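Local coordinates for protein ATPase BagA (Mycobacterium tuberculosis H37Rv, PDB 6BS3) that hydrolyses ATP as one subunit of the heterodimeric BagAB ATPase, whose activity is required for resistance to nitric oxide and to elevated glycerol, at residues V52-V57 with A158-A163; G59-A64 with A90-I95; T210-L215 with E300-L305; S236-R241 with L313-V318; S264-L269 with A279-L284. All blocks are in the same frame, centred on the assembly; numbering follows the deposited sequence.

Contact 1: V52-V57 with A158-A163; sequences VLLVEV and AIVVDA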
# COMPACT_ATOMS: atom_id res chain seq x y z
N VAL A 52 -13.78 -21.07 12.65
CA VAL A 52 -12.52 -20.42 12.27
C VAL A 52 -12.40 -19.01 12.88
O VAL A 52 -13.38 -18.27 12.93
CB VAL A 52 -12.33 -20.45 10.72
CG1 VAL A 52 -11.14 -19.60 10.28
CG2 VAL A 52 -12.17 -21.89 10.22
N LEU A 53 -11.19 -18.67 13.37
CA LEU A 53 -10.92 -17.34 13.91
C LEU A 53 -10.15 -16.49 12.88
O LEU A 53 -9.09 -16.91 12.40
CB LEU A 53 -10.18 -17.39 15.27
CG LEU A 53 -9.96 -16.03 15.97
CD1 LEU A 53 -11.28 -15.41 16.45
CD2 LEU A 53 -9.02 -16.17 17.13
N LEU A 54 -10.69 -15.30 12.55
CA LEU A 54 -10.06 -14.33 11.64
C LEU A 54 -9.41 -13.23 12.53
O LEU A 54 -10.10 -12.53 13.26
CB LEU A 54 -11.11 -13.74 10.66
CG LEU A 54 -10.65 -12.64 9.70
CD1 LEU A 54 -9.52 -13.15 8.74
CD2 LEU A 54 -11.83 -12.04 8.97
N VAL A 55 -8.07 -13.13 12.47
CA VAL A 55 -7.26 -12.23 13.31
C VAL A 55 -6.58 -11.09 12.54
O VAL A 55 -5.97 -11.34 11.50
CB VAL A 55 -6.19 -13.07 14.08
CG1 VAL A 55 -5.34 -12.19 15.01
CG2 VAL A 55 -6.82 -14.23 14.85
N GLU A 56 -6.67 -9.85 13.05
CA GLU A 56 -5.91 -8.73 12.48
C GLU A 56 -4.99 -8.16 13.58
O GLU A 56 -5.36 -8.20 14.75
CB GLU A 56 -6.77 -7.69 11.77
CG GLU A 56 -7.61 -6.83 12.70
CD GLU A 56 -8.32 -5.75 11.93
OE1 GLU A 56 -9.56 -5.68 12.02
OE2 GLU A 56 -7.64 -4.99 11.19
N VAL A 57 -3.77 -7.72 13.23
CA VAL A 57 -2.75 -7.37 14.24
C VAL A 57 -2.21 -5.90 14.21
O VAL A 57 -1.36 -5.57 15.04
CB VAL A 57 -1.56 -8.38 14.09
CG1 VAL A 57 -2.02 -9.84 14.21
CG2 VAL A 57 -0.80 -8.17 12.79
N ALA A 158 -9.28 -23.74 12.76
CA ALA A 158 -8.19 -23.00 12.11
C ALA A 158 -8.21 -21.55 12.55
O ALA A 158 -9.24 -21.03 12.99
CB ALA A 158 -8.31 -23.07 10.58
N ILE A 159 -7.05 -20.89 12.43
CA ILE A 159 -6.83 -19.47 12.71
C ILE A 159 -6.29 -18.87 11.41
O ILE A 159 -5.32 -19.38 10.84
CB ILE A 159 -5.84 -19.23 13.89
CG1 ILE A 159 -6.19 -20.07 15.17
CG2 ILE A 159 -5.67 -17.73 14.20
CD1 ILE A 159 -7.42 -19.78 15.89
N VAL A 160 -6.92 -17.80 10.95
CA VAL A 160 -6.47 -17.09 9.75
C VAL A 160 -6.04 -15.69 10.19
O VAL A 160 -6.82 -14.96 10.80
CB VAL A 160 -7.50 -17.08 8.57
CG1 VAL A 160 -6.92 -16.38 7.34
CG2 VAL A 160 -7.96 -18.52 8.22
N VAL A 161 -4.78 -15.37 9.95
CA VAL A 161 -4.25 -14.06 10.31
C VAL A 161 -4.11 -13.20 9.06
O VAL A 161 -3.46 -13.61 8.08
CB VAL A 161 -2.93 -14.15 11.15
CG1 VAL A 161 -2.44 -12.77 11.59
CG2 VAL A 161 -3.12 -15.05 12.37
N ASP A 162 -4.78 -12.02 9.08
CA ASP A 162 -4.64 -10.94 8.11
C ASP A 162 -3.35 -10.30 8.68
O ASP A 162 -3.38 -9.55 9.66
CB ASP A 162 -5.87 -10.03 8.17
CG ASP A 162 -5.85 -8.72 7.39
OD1 ASP A 162 -4.86 -8.46 6.67
OD2 ASP A 162 -6.81 -7.95 7.51
N ALA A 163 -2.21 -10.75 8.16
CA ALA A 163 -0.87 -10.46 8.67
C ALA A 163 -0.24 -9.13 8.17
O ALA A 163 -0.71 -8.58 7.18
CB ALA A 163 0.05 -11.64 8.35
O HOH W 1 -3.12 -7.19 10.56

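Contact 2: G59-A64 with A90-I95; sequences GRQGIA and ALAIDI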
# COMPACT_ATOMS: atom_id res chain seq x y z
N GLY A 59 -4.08 -2.87 14.40
CA GLY A 59 -4.97 -1.88 15.02
C GLY A 59 -5.72 -1.04 14.01
O GLY A 59 -6.31 -0.02 14.38
N ARG A 60 -5.72 -1.45 12.74
CA ARG A 60 -6.34 -0.74 11.63
C ARG A 60 -7.86 -0.95 11.48
O ARG A 60 -8.48 -0.28 10.65
CB ARG A 60 -5.60 -1.11 10.33
CG ARG A 60 -4.18 -0.53 10.30
CD ARG A 60 -3.34 -1.12 9.19
NE ARG A 60 -3.79 -0.66 7.88
CZ ARG A 60 -3.59 -1.32 6.74
NH1 ARG A 60 -2.93 -2.47 6.74
NH2 ARG A 60 -4.05 -0.83 5.59
N GLN A 61 -8.45 -1.90 12.26
CA GLN A 61 -9.88 -2.22 12.19
C GLN A 61 -10.34 -2.61 10.75
O GLN A 61 -11.46 -2.31 10.33
CB GLN A 61 -10.75 -1.07 12.81
CG GLN A 61 -10.66 -0.94 14.34
CD GLN A 61 -11.33 -2.06 15.12
OE1 GLN A 61 -12.14 -2.85 14.61
NE2 GLN A 61 -11.02 -2.14 16.39
N GLY A 62 -9.45 -3.28 10.01
CA GLY A 62 -9.70 -3.75 8.65
C GLY A 62 -10.83 -4.76 8.53
O GLY A 62 -11.50 -4.81 7.50
N ILE A 63 -11.05 -5.58 9.59
CA ILE A 63 -12.15 -6.56 9.60
C ILE A 63 -13.50 -5.83 9.64
O ILE A 63 -14.38 -6.13 8.83
CB ILE A 63 -12.03 -7.64 10.73
CG1 ILE A 63 -10.75 -8.50 10.56
CG2 ILE A 63 -13.29 -8.52 10.75
CD1 ILE A 63 -10.31 -9.30 11.83
N ALA A 64 -13.66 -4.86 10.60
CA ALA A 64 -14.87 -4.05 10.75
C ALA A 64 -15.19 -3.29 9.45
O ALA A 64 -16.34 -3.28 9.02
CB ALA A 64 -14.70 -3.07 11.91
N ALA A 90 -14.24 -13.15 14.76
CA ALA A 90 -13.27 -12.09 14.47
C ALA A 90 -12.52 -11.66 15.71
O ALA A 90 -13.13 -11.50 16.77
CB ALA A 90 -13.95 -10.88 13.83
N LEU A 91 -11.22 -11.43 15.58
CA LEU A 91 -10.44 -10.87 16.68
C LEU A 91 -9.56 -9.69 16.21
O LEU A 91 -8.52 -9.90 15.59
CB LEU A 91 -9.63 -11.89 17.51
CG LEU A 91 -8.82 -11.27 18.70
CD1 LEU A 91 -9.75 -10.71 19.83
CD2 LEU A 91 -7.81 -12.25 19.25
N ALA A 92 -9.99 -8.46 16.49
CA ALA A 92 -9.19 -7.26 16.19
C ALA A 92 -8.32 -7.08 17.44
O ALA A 92 -8.85 -6.69 18.49
CB ALA A 92 -10.09 -6.05 15.97
N ILE A 93 -7.04 -7.51 17.38
CA ILE A 93 -6.17 -7.42 18.57
C ILE A 93 -5.92 -5.94 18.92
O ILE A 93 -5.56 -5.13 18.06
CB ILE A 93 -4.83 -8.22 18.45
CG1 ILE A 93 -5.08 -9.74 18.24
CG2 ILE A 93 -3.93 -7.97 19.68
CD1 ILE A 93 -3.76 -10.57 17.82
N ASP A 94 -6.19 -5.58 20.18
CA ASP A 94 -5.97 -4.25 20.73
C ASP A 94 -4.63 -4.39 21.49
O ASP A 94 -4.59 -5.07 22.52
CB ASP A 94 -7.14 -3.91 21.67
CG ASP A 94 -7.11 -2.57 22.40
OD1 ASP A 94 -6.00 -2.09 22.70
OD2 ASP A 94 -8.19 -2.04 22.71
N ILE A 95 -3.54 -3.82 20.93
CA ILE A 95 -2.18 -3.93 21.48
C ILE A 95 -2.08 -3.36 22.90
O ILE A 95 -1.37 -3.93 23.74
CB ILE A 95 -1.08 -3.36 20.52
CG1 ILE A 95 0.33 -3.88 20.89
CG2 ILE A 95 -1.09 -1.82 20.43
CD1 ILE A 95 0.58 -5.30 20.62
O HOH W 2 -5.43 -5.24 15.39

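Contact 3: T210-L215 with E300-L305; sequences TLLEAL and EIAQQL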
# COMPACT_ATOMS: atom_id res chain seq x y z
N THR A 210 -0.49 -11.63 -4.13
CA THR A 210 0.17 -10.79 -5.12
C THR A 210 -0.81 -10.37 -6.21
O THR A 210 -1.85 -11.01 -6.40
CB THR A 210 1.44 -11.49 -5.69
OG1 THR A 210 2.22 -10.52 -6.39
CG2 THR A 210 1.13 -12.69 -6.61
N LEU A 211 -0.46 -9.29 -6.92
CA LEU A 211 -1.15 -8.81 -8.13
C LEU A 211 -0.16 -9.05 -9.27
O LEU A 211 1.05 -9.17 -9.02
CB LEU A 211 -1.54 -7.32 -8.04
CG LEU A 211 -2.55 -6.92 -6.94
CD1 LEU A 211 -2.64 -5.42 -6.81
CD2 LEU A 211 -3.95 -7.51 -7.19
N LEU A 212 -0.66 -9.18 -10.51
CA LEU A 212 0.23 -9.37 -11.66
C LEU A 212 0.79 -8.01 -12.08
O LEU A 212 0.52 -7.51 -13.17
CB LEU A 212 -0.41 -10.17 -12.82
CG LEU A 212 -0.68 -11.67 -12.54
CD1 LEU A 212 -1.06 -12.42 -13.82
CD2 LEU A 212 0.53 -12.36 -11.86
N GLU A 213 1.54 -7.41 -11.16
CA GLU A 213 2.21 -6.10 -11.24
C GLU A 213 3.61 -6.30 -10.70
O GLU A 213 3.81 -7.14 -9.83
CB GLU A 213 1.45 -5.05 -10.43
CG GLU A 213 0.09 -4.72 -11.03
CD GLU A 213 -0.86 -3.91 -10.17
OE1 GLU A 213 -0.41 -3.25 -9.21
OE2 GLU A 213 -2.07 -3.93 -10.49
N ALA A 214 4.57 -5.56 -11.23
CA ALA A 214 6.01 -5.67 -10.95
C ALA A 214 6.40 -5.68 -9.46
O ALA A 214 7.07 -6.61 -9.03
CB ALA A 214 6.78 -4.57 -11.68
N LEU A 215 5.99 -4.64 -8.70
CA LEU A 215 6.33 -4.49 -7.29
C LEU A 215 5.68 -5.57 -6.39
O LEU A 215 6.44 -6.17 -5.62
CB LEU A 215 6.04 -3.07 -6.77
CG LEU A 215 6.86 -1.93 -7.39
CD1 LEU A 215 6.43 -0.60 -6.80
CD2 LEU A 215 8.37 -2.12 -7.18
N GLU A 300 4.39 -11.81 -18.55
CA GLU A 300 5.83 -11.61 -18.41
C GLU A 300 6.20 -11.44 -16.93
O GLU A 300 7.24 -11.93 -16.50
CB GLU A 300 6.26 -10.37 -19.19
CG GLU A 300 7.68 -10.41 -19.73
CD GLU A 300 8.10 -9.14 -20.47
OE1 GLU A 300 7.38 -8.75 -21.42
OE2 GLU A 300 9.14 -8.55 -20.09
N ILE A 301 5.35 -10.74 -16.17
CA ILE A 301 5.48 -10.50 -14.73
C ILE A 301 5.23 -11.83 -13.98
O ILE A 301 6.03 -12.22 -13.13
CB ILE A 301 4.52 -9.33 -14.30
CG1 ILE A 301 5.15 -7.95 -14.64
CG2 ILE A 301 4.13 -9.41 -12.80
CD1 ILE A 301 4.15 -6.72 -14.87
N ALA A 302 4.11 -12.53 -14.34
CA ALA A 302 3.69 -13.83 -13.79
C ALA A 302 4.75 -14.92 -13.98
O ALA A 302 4.90 -15.77 -13.09
CB ALA A 302 2.38 -14.27 -14.44
N GLN A 303 5.48 -14.91 -15.11
CA GLN A 303 6.56 -15.85 -15.43
C GLN A 303 7.66 -15.88 -14.34
O GLN A 303 8.25 -16.94 -14.12
CB GLN A 303 7.17 -15.54 -16.82
CG GLN A 303 8.25 -16.50 -17.31
CD GLN A 303 8.51 -16.37 -18.79
OE1 GLN A 303 8.15 -17.25 -19.59
NE2 GLN A 303 9.14 -15.27 -19.21
N GLN A 304 7.90 -14.74 -13.65
CA GLN A 304 8.89 -14.65 -12.56
C GLN A 304 8.56 -15.57 -11.36
O GLN A 304 9.47 -15.93 -10.61
CB GLN A 304 9.02 -13.20 -12.07
CG GLN A 304 9.66 -12.23 -13.06
CD GLN A 304 9.71 -10.86 -12.43
OE1 GLN A 304 8.77 -10.08 -12.52
NE2 GLN A 304 10.81 -10.56 -11.75
N LEU A 305 7.26 -15.92 -11.18
CA LEU A 305 6.79 -16.79 -10.11
C LEU A 305 7.02 -18.27 -10.47
O LEU A 305 7.10 -19.10 -9.56
CB LEU A 305 5.29 -16.57 -9.81
CG LEU A 305 4.80 -15.18 -9.33
CD1 LEU A 305 3.27 -15.12 -9.29
CD2 LEU A 305 5.36 -14.79 -7.95

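Contact 4: S236-R241 with L313-V318; sequences SVIVNR and LELPTV. With ADP (adenosine-5'-diphosphate), chain C.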
# COMPACT_ATOMS: atom_id res chain seq x y z
N SER A 236 0.85 -21.05 0.02
CA SER A 236 0.53 -20.82 -1.39
C SER A 236 0.81 -19.38 -1.81
O SER A 236 0.77 -18.47 -0.98
CB SER A 236 -0.96 -21.09 -1.63
OG SER A 236 -1.30 -22.47 -1.63
N VAL A 237 1.01 -19.17 -3.11
CA VAL A 237 1.06 -17.82 -3.68
C VAL A 237 -0.37 -17.62 -4.24
O VAL A 237 -0.86 -18.48 -4.97
CB VAL A 237 2.16 -17.60 -4.75
CG1 VAL A 237 1.95 -16.29 -5.51
CG2 VAL A 237 3.54 -17.62 -4.12
N ILE A 238 -1.07 -16.56 -3.82
CA ILE A 238 -2.43 -16.28 -4.26
C ILE A 238 -2.41 -15.09 -5.19
O ILE A 238 -2.16 -13.96 -4.75
CB ILE A 238 -3.41 -16.12 -3.07
CG1 ILE A 238 -3.32 -17.32 -2.09
CG2 ILE A 238 -4.86 -15.87 -3.56
CD1 ILE A 238 -4.17 -17.22 -0.70
N VAL A 239 -2.64 -15.34 -6.49
CA VAL A 239 -2.67 -14.30 -7.52
C VAL A 239 -4.08 -13.75 -7.58
O VAL A 239 -4.99 -14.40 -8.09
CB VAL A 239 -2.13 -14.73 -8.92
CG1 VAL A 239 -2.23 -13.58 -9.93
CG2 VAL A 239 -0.68 -15.22 -8.83
N ASN A 240 -4.27 -12.55 -7.01
CA ASN A 240 -5.55 -11.85 -6.96
C ASN A 240 -5.81 -11.02 -8.23
O ASN A 240 -4.88 -10.71 -8.99
CB ASN A 240 -5.57 -10.95 -5.71
CG ASN A 240 -6.95 -10.52 -5.26
OD1 ASN A 240 -7.97 -11.16 -5.56
ND2 ASN A 240 -7.01 -9.43 -4.50
N ARG A 241 -7.09 -10.66 -8.42
CA ARG A 241 -7.65 -9.80 -9.48
C ARG A 241 -7.18 -10.16 -10.89
O ARG A 241 -6.67 -9.31 -11.63
CB ARG A 241 -7.42 -8.30 -9.21
CG ARG A 241 -7.86 -7.86 -7.84
CD ARG A 241 -8.18 -6.39 -7.76
NE ARG A 241 -7.07 -5.55 -8.20
CZ ARG A 241 -7.12 -4.23 -8.27
NH1 ARG A 241 -8.21 -3.57 -7.90
NH2 ARG A 241 -6.06 -3.54 -8.70
N LEU A 313 -2.61 -20.24 -6.40
CA LEU A 313 -4.05 -20.05 -6.44
C LEU A 313 -4.33 -18.76 -7.21
O LEU A 313 -3.48 -17.87 -7.24
CB LEU A 313 -4.65 -19.96 -4.99
CG LEU A 313 -4.56 -21.24 -4.11
CD1 LEU A 313 -4.77 -20.94 -2.64
CD2 LEU A 313 -5.57 -22.30 -4.57
N GLU A 314 -5.51 -18.67 -7.87
CA GLU A 314 -5.94 -17.54 -8.68
C GLU A 314 -7.36 -17.15 -8.33
O GLU A 314 -8.25 -18.00 -8.33
CB GLU A 314 -5.91 -17.85 -10.19
CG GLU A 314 -4.56 -18.26 -10.78
CD GLU A 314 -4.11 -19.66 -10.42
OE1 GLU A 314 -4.97 -20.55 -10.23
OE2 GLU A 314 -2.88 -19.86 -10.31
N LEU A 315 -7.58 -15.86 -8.09
CA LEU A 315 -8.88 -15.30 -7.82
C LEU A 315 -9.25 -14.30 -8.91
O LEU A 315 -8.36 -13.64 -9.47
CB LEU A 315 -8.92 -14.64 -6.42
CG LEU A 315 -8.72 -15.59 -5.23
CD1 LEU A 315 -8.59 -14.82 -3.95
CD2 LEU A 315 -9.88 -16.58 -5.12
N PRO A 316 -10.56 -14.19 -9.26
CA PRO A 316 -10.95 -13.21 -10.28
C PRO A 316 -11.07 -11.79 -9.69
O PRO A 316 -10.85 -11.57 -8.49
CB PRO A 316 -12.32 -13.74 -10.73
CG PRO A 316 -12.92 -14.30 -9.45
CD PRO A 316 -11.74 -14.90 -8.70
N THR A 317 -11.41 -10.83 -10.56
CA THR A 317 -11.69 -9.46 -10.20
C THR A 317 -13.21 -9.39 -9.99
O THR A 317 -13.97 -9.79 -10.88
CB THR A 317 -11.30 -8.50 -11.36
OG1 THR A 317 -9.90 -8.56 -11.59
CG2 THR A 317 -11.75 -7.06 -11.11
N VAL A 318 -13.63 -8.85 -8.84
CA VAL A 318 -15.03 -8.58 -8.52
C VAL A 318 -15.33 -7.22 -9.21
O VAL A 318 -14.66 -6.23 -8.91
CB VAL A 318 -15.26 -8.57 -6.98
CG1 VAL A 318 -16.63 -8.01 -6.64
CG2 VAL A 318 -15.08 -9.96 -6.38
PB ADP C . -4.65 -5.27 1.59
O1B ADP C . -5.23 -5.70 2.96
O2B ADP C . -4.21 -3.79 1.67
O3B ADP C . -3.54 -6.16 1.09
PA ADP C . -7.45 -5.17 0.60
O1A ADP C . -7.87 -4.02 1.53
O2A ADP C . -8.05 -6.46 1.01
O3A ADP C . -5.86 -5.28 0.56
O5' ADP C . -7.66 -4.80 -0.93
C5' ADP C . -7.27 -3.58 -1.58
C4' ADP C . -8.45 -3.08 -2.39
O4' ADP C . -8.73 -4.02 -3.45
C3' ADP C . -9.76 -2.91 -1.62
O3' ADP C . -10.46 -1.77 -2.10
C2' ADP C . -10.51 -4.22 -1.92
O2' ADP C . -11.93 -4.12 -1.79
C1' ADP C . -10.07 -4.49 -3.36
N9 ADP C . -10.09 -5.89 -3.76
C8 ADP C . -9.45 -6.95 -3.16
N7 ADP C . -9.59 -8.09 -3.79
C5 ADP C . -10.38 -7.77 -4.88
C6 ADP C . -10.86 -8.53 -5.97
N6 ADP C . -10.65 -9.84 -6.11
N1 ADP C . -11.59 -7.89 -6.92
C2 ADP C . -11.81 -6.58 -6.78
N3 ADP C . -11.43 -5.76 -5.80
C4 ADP C . -10.70 -6.42 -4.88

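Contact 5: S264-L269 with A279-L284; sequences SVRAGL and ADFAGL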
# COMPACT_ATOMS: atom_id res chain seq x y z
N SER A 264 -10.18 -10.76 -41.41
CA SER A 264 -10.89 -11.78 -40.62
C SER A 264 -11.90 -11.13 -39.66
O SER A 264 -13.01 -11.66 -39.50
CB SER A 264 -9.90 -12.65 -39.85
OG SER A 264 -10.54 -13.70 -39.14
N VAL A 265 -11.52 -9.98 -39.03
CA VAL A 265 -12.35 -9.21 -38.10
C VAL A 265 -13.57 -8.61 -38.84
O VAL A 265 -14.69 -8.77 -38.37
CB VAL A 265 -11.54 -8.14 -37.30
CG1 VAL A 265 -12.44 -7.37 -36.33
CG2 VAL A 265 -10.37 -8.77 -36.55
N ARG A 266 -13.33 -7.96 -40.01
CA ARG A 266 -14.36 -7.36 -40.87
C ARG A 266 -15.37 -8.42 -41.36
O ARG A 266 -16.57 -8.13 -41.42
CB ARG A 266 -13.72 -6.64 -42.07
CG ARG A 266 -14.30 -5.25 -42.32
CD ARG A 266 -13.81 -4.63 -43.62
NE ARG A 266 -12.39 -4.25 -43.58
CZ ARG A 266 -11.94 -3.07 -43.17
NH1 ARG A 266 -12.79 -2.13 -42.75
NH2 ARG A 266 -10.64 -2.81 -43.17
N ALA A 267 -14.88 -9.64 -41.68
CA ALA A 267 -15.67 -10.78 -42.14
C ALA A 267 -16.59 -11.29 -41.03
O ALA A 267 -17.79 -11.47 -41.27
CB ALA A 267 -14.77 -11.89 -42.64
N GLY A 268 -16.04 -11.49 -39.84
CA GLY A 268 -16.77 -11.94 -38.66
C GLY A 268 -17.78 -10.93 -38.15
O GLY A 268 -18.75 -11.30 -37.48
N LEU A 269 -17.56 -9.63 -38.47
CA LEU A 269 -18.46 -8.54 -38.11
C LEU A 269 -19.67 -8.54 -39.06
O LEU A 269 -20.79 -8.33 -38.60
CB LEU A 269 -17.75 -7.18 -38.13
CG LEU A 269 -16.95 -6.78 -36.87
CD1 LEU A 269 -15.85 -5.80 -37.21
CD2 LEU A 269 -17.86 -6.20 -35.80
N ALA A 279 -13.15 4.97 -38.92
CA ALA A 279 -12.67 5.52 -37.64
C ALA A 279 -13.04 4.63 -36.44
O ALA A 279 -12.32 4.62 -35.44
CB ALA A 279 -13.21 6.93 -37.44
N ASP A 280 -14.17 3.91 -36.54
CA ASP A 280 -14.66 3.00 -35.50
C ASP A 280 -14.02 1.63 -35.62
O ASP A 280 -13.75 1.00 -34.60
CB ASP A 280 -16.20 2.90 -35.53
CG ASP A 280 -16.90 4.15 -35.03
OD1 ASP A 280 -16.57 4.62 -33.92
OD2 ASP A 280 -17.79 4.66 -35.76
N PHE A 281 -13.78 1.16 -36.86
CA PHE A 281 -13.13 -0.13 -37.12
C PHE A 281 -11.67 -0.08 -36.69
O PHE A 281 -11.21 -1.00 -36.00
CB PHE A 281 -13.28 -0.58 -38.59
CG PHE A 281 -12.69 -1.94 -38.88
CD1 PHE A 281 -13.36 -3.10 -38.51
CD2 PHE A 281 -11.45 -2.06 -39.50
CE1 PHE A 281 -12.80 -4.36 -38.76
CE2 PHE A 281 -10.90 -3.31 -39.75
CZ PHE A 281 -11.57 -4.46 -39.37
N ALA A 282 -10.95 1.01 -37.06
CA ALA A 282 -9.55 1.23 -36.66
C ALA A 282 -9.43 1.32 -35.13
O ALA A 282 -8.51 0.73 -34.55
CB ALA A 282 -9.01 2.50 -37.29
N GLY A 283 -10.38 2.02 -34.50
CA GLY A 283 -10.47 2.21 -33.06
C GLY A 283 -10.69 0.92 -32.30
O GLY A 283 -10.09 0.72 -31.24
N LEU A 284 -11.54 0.03 -32.86
CA LEU A 284 -11.85 -1.30 -32.33
C LEU A 284 -10.59 -2.19 -32.36
O LEU A 284 -10.36 -2.96 -31.42
CB LEU A 284 -13.01 -1.92 -33.14
CG LEU A 284 -13.33 -3.41 -32.94
CD1 LEU A 284 -14.20 -3.63 -31.72
CD2 LEU A 284 -14.01 -3.97 -34.18

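Contact 1: V52-V57 with A158-A163
Two neighbouring parallel strands in the central sheet of this P-loop ATPase meet here, bonded through L53 and V55. L53 N donates to A158 O at 3.1 Å, and L53 O takes V160 N at 2.8 Å in an almost straight bond (176°). V55 repeats the pattern two residues on, its N reaching V160 O and its O receiving D162 N. On the face carrying L53 and V55, I159 bridges both: CG2 lies 3.7 Å from V55 CG2, while the bend at chi2 (-67°) brings CD1 to 3.7 Å from L53 CB. On the reverse face V52 CG1 meets V160 CG2 at 3.9 Å. At D162 O the direct bonding stops: V57 N is too far for a bond, and a water accepts from V57 N and donates to D162 O. The E56 carboxylate takes the amides of G62 and I63. D162, its OD2 bonded to S35 OG, ends its hydrophobic strand beside the P-loop and the magnesium ion, consistent with the Walker B aspartate of P-loop NTPases.

Contact 2: G59-A64 with A90-I95
I63 and Q61 face the side chains of A90 and A92 across the gap between the start of helix 62-66 and the end of strand 86-92. The apolar part is small: I63 CG2 touches A90 CB at 3.9 Å, and the methyl pair is walled in by L54, L72 and I79. With CG2 anti to the backbone nitrogen (chi1 -62°), the longer branch of I63 runs on the other way, its CD1 ending 4.2 Å from L91 O. A second kind of contact sets an amide against a methyl. The Q61 chain is bent at chi2 (-71°), which brings its amide up to A92, whose CB sits above the amide plane, 4.0 Å from both OE1 and NE2 of Q61. The amide oxygen is satisfied from outside, OE1 accepting from L72 N. The third kind is water-mediated: one water accepts a hydrogen bond from G59 N at 2.9 Å and donates to I93 O at 2.7 Å. No direct hydrogen bond joins the two segments, so the one polar link between them runs through that water, beside thin van der Waals contacts.

Contact 3: T210-L215 with E300-L305
I301 lays its CG2 methyl over one face of the flat L212-E213 peptide, 3.7 Å from both L212 C and E213 N. Its CD1 lies out toward the same side, beyond the edge of that peptide, 3.8 Å from A214 N. This peptide leaves an inverse gamma turn centred on L212, closed by E213 N to L211 O at 2.8 Å, which carries the chain from strand 204-210 of the P-loop ATPase core into helix 214-229. E213 takes the N-cap position. The methyl branch of I301 reaches the peptide because CG2 stands anti to the backbone nitrogen (chi1 -80°), CG1 being turned beside it. L212 straddles the A302 methyl with both its branches, CD2 at 3.7 Å and CD1 at 4.0 Å from A302 CB. The C-terminal part of helix 278-302 thus rests against the strand-to-helix turn, with no hydrogen bond between the two segments and V217 also touching I301. Deeper in, beside P216 and V237, the last contact is methyl to methyl, T210 CG2 to L305 CD1 at 4.2 Å.

Contact 4: S236-R241 with L313-V318
V237, V239 and L313 lock the closely packed half of this contact, two parallel strands joined by three backbone bonds: L313 N to V237 O, V239 N to L313 O and L315 N to V239 O, at 2.8 to 3.0 Å. On the face carrying I238 and L313 these two lie side by side, I238 CG1 against L313 CD1 at 3.9 Å, while I238 CG2 slants across to L315 CD1 at the same distance. E314, opposite V239, and P316, near the end of its strand, are exposed. Beyond N240 the regular bonding stops, though the chains stay near, T317 OG1 lying 3.4 Å from R241 CB and hydrogen-bonded to N242 O. The adenine of ADP lies against this end of the pair. N6 of ADP donates to P316 O at 2.9 Å and only weakly to N240 OD1, while V318 N points straight at ADP N1 (3.0 Å, 171°). Amino group and ring nitrogen are therefore both read, the pattern expected for adenine. R241 lays its aliphatic chain over one adenine face, CG 3.6 Å from ADP C6, and packs on an acidic side chain of the other subunit. N240 ND2 is held by T32 O, tying the adenine site to the P-loop. Helix 34-46, through I37, covers the I238 and L315 side, helix 324-336 leans on L315 and P316, and T210 of strand 204-210 flanks V237 and V239.

Contact 5: S264-L269 with A279-L284
Segments 264-269 and 279-284, of helices 262-271 and 278-302, run at 116° to each other with axes 11.8 Å apart at closest approach, so side chains, V265, R266 and L269 against F281 and L284, have to bridge the space between them. F281 does most of this. With CG anti to its backbone nitrogen (chi1 -177°), the ring reaches out to the other helix and is met from several directions. R266 comes over one face: bent at chi3, its chain passes across the ring and brings CZ 4.0 Å from the F281 centroid in an off-centre cation-pi contact. The two planes are 31° apart, and the guanidinium hangs toward the rim, NH2 lying 3.5 Å from F281 CE2. L269 meets the ring at its edge, CD1 in the ring plane and 3.7 Å from F281 CE1. V265 CG1 approaches the same atom at 3.9 Å. L269 CD1 also touches L284 CD2 at 4.0 Å, and L276 from the connecting loop packs on both leucines. The arginine is exposed, whereas V265, L269, F281 and L284 are buried, partly under side chains of the neighbouring subunit; D280 also bonds to that subunit's backbone. The contact's centre is about 43 Å from the chain's centre, remote from the nucleotide. It is typical of two consecutive helices joined by a short loop and packed at a steep angle around a small apolar core.

How the contacts relate
Contacts 1 and 4 are pairs of adjoining parallel strands in one sheet, both buried and ruled by backbone bonds; the first ends by the magnesium and P-loop, the second at the adenine. Contact 2 adjoins contact 1: its strand 86-92 is the sheet neighbour of strand 51-56 of contact 1, but it relies on methyls and a water. Contact 3 borders contact 4 through T210, which pairs with I238 and N240, and is only partly buried and mostly apolar. Contact 5, joined to contact 3 by the long helix 278-302, lies far from the chain centre yet is largely buried with help from the other subunit; there an arginine-aromatic contact and apolar packing replace sheet bonding.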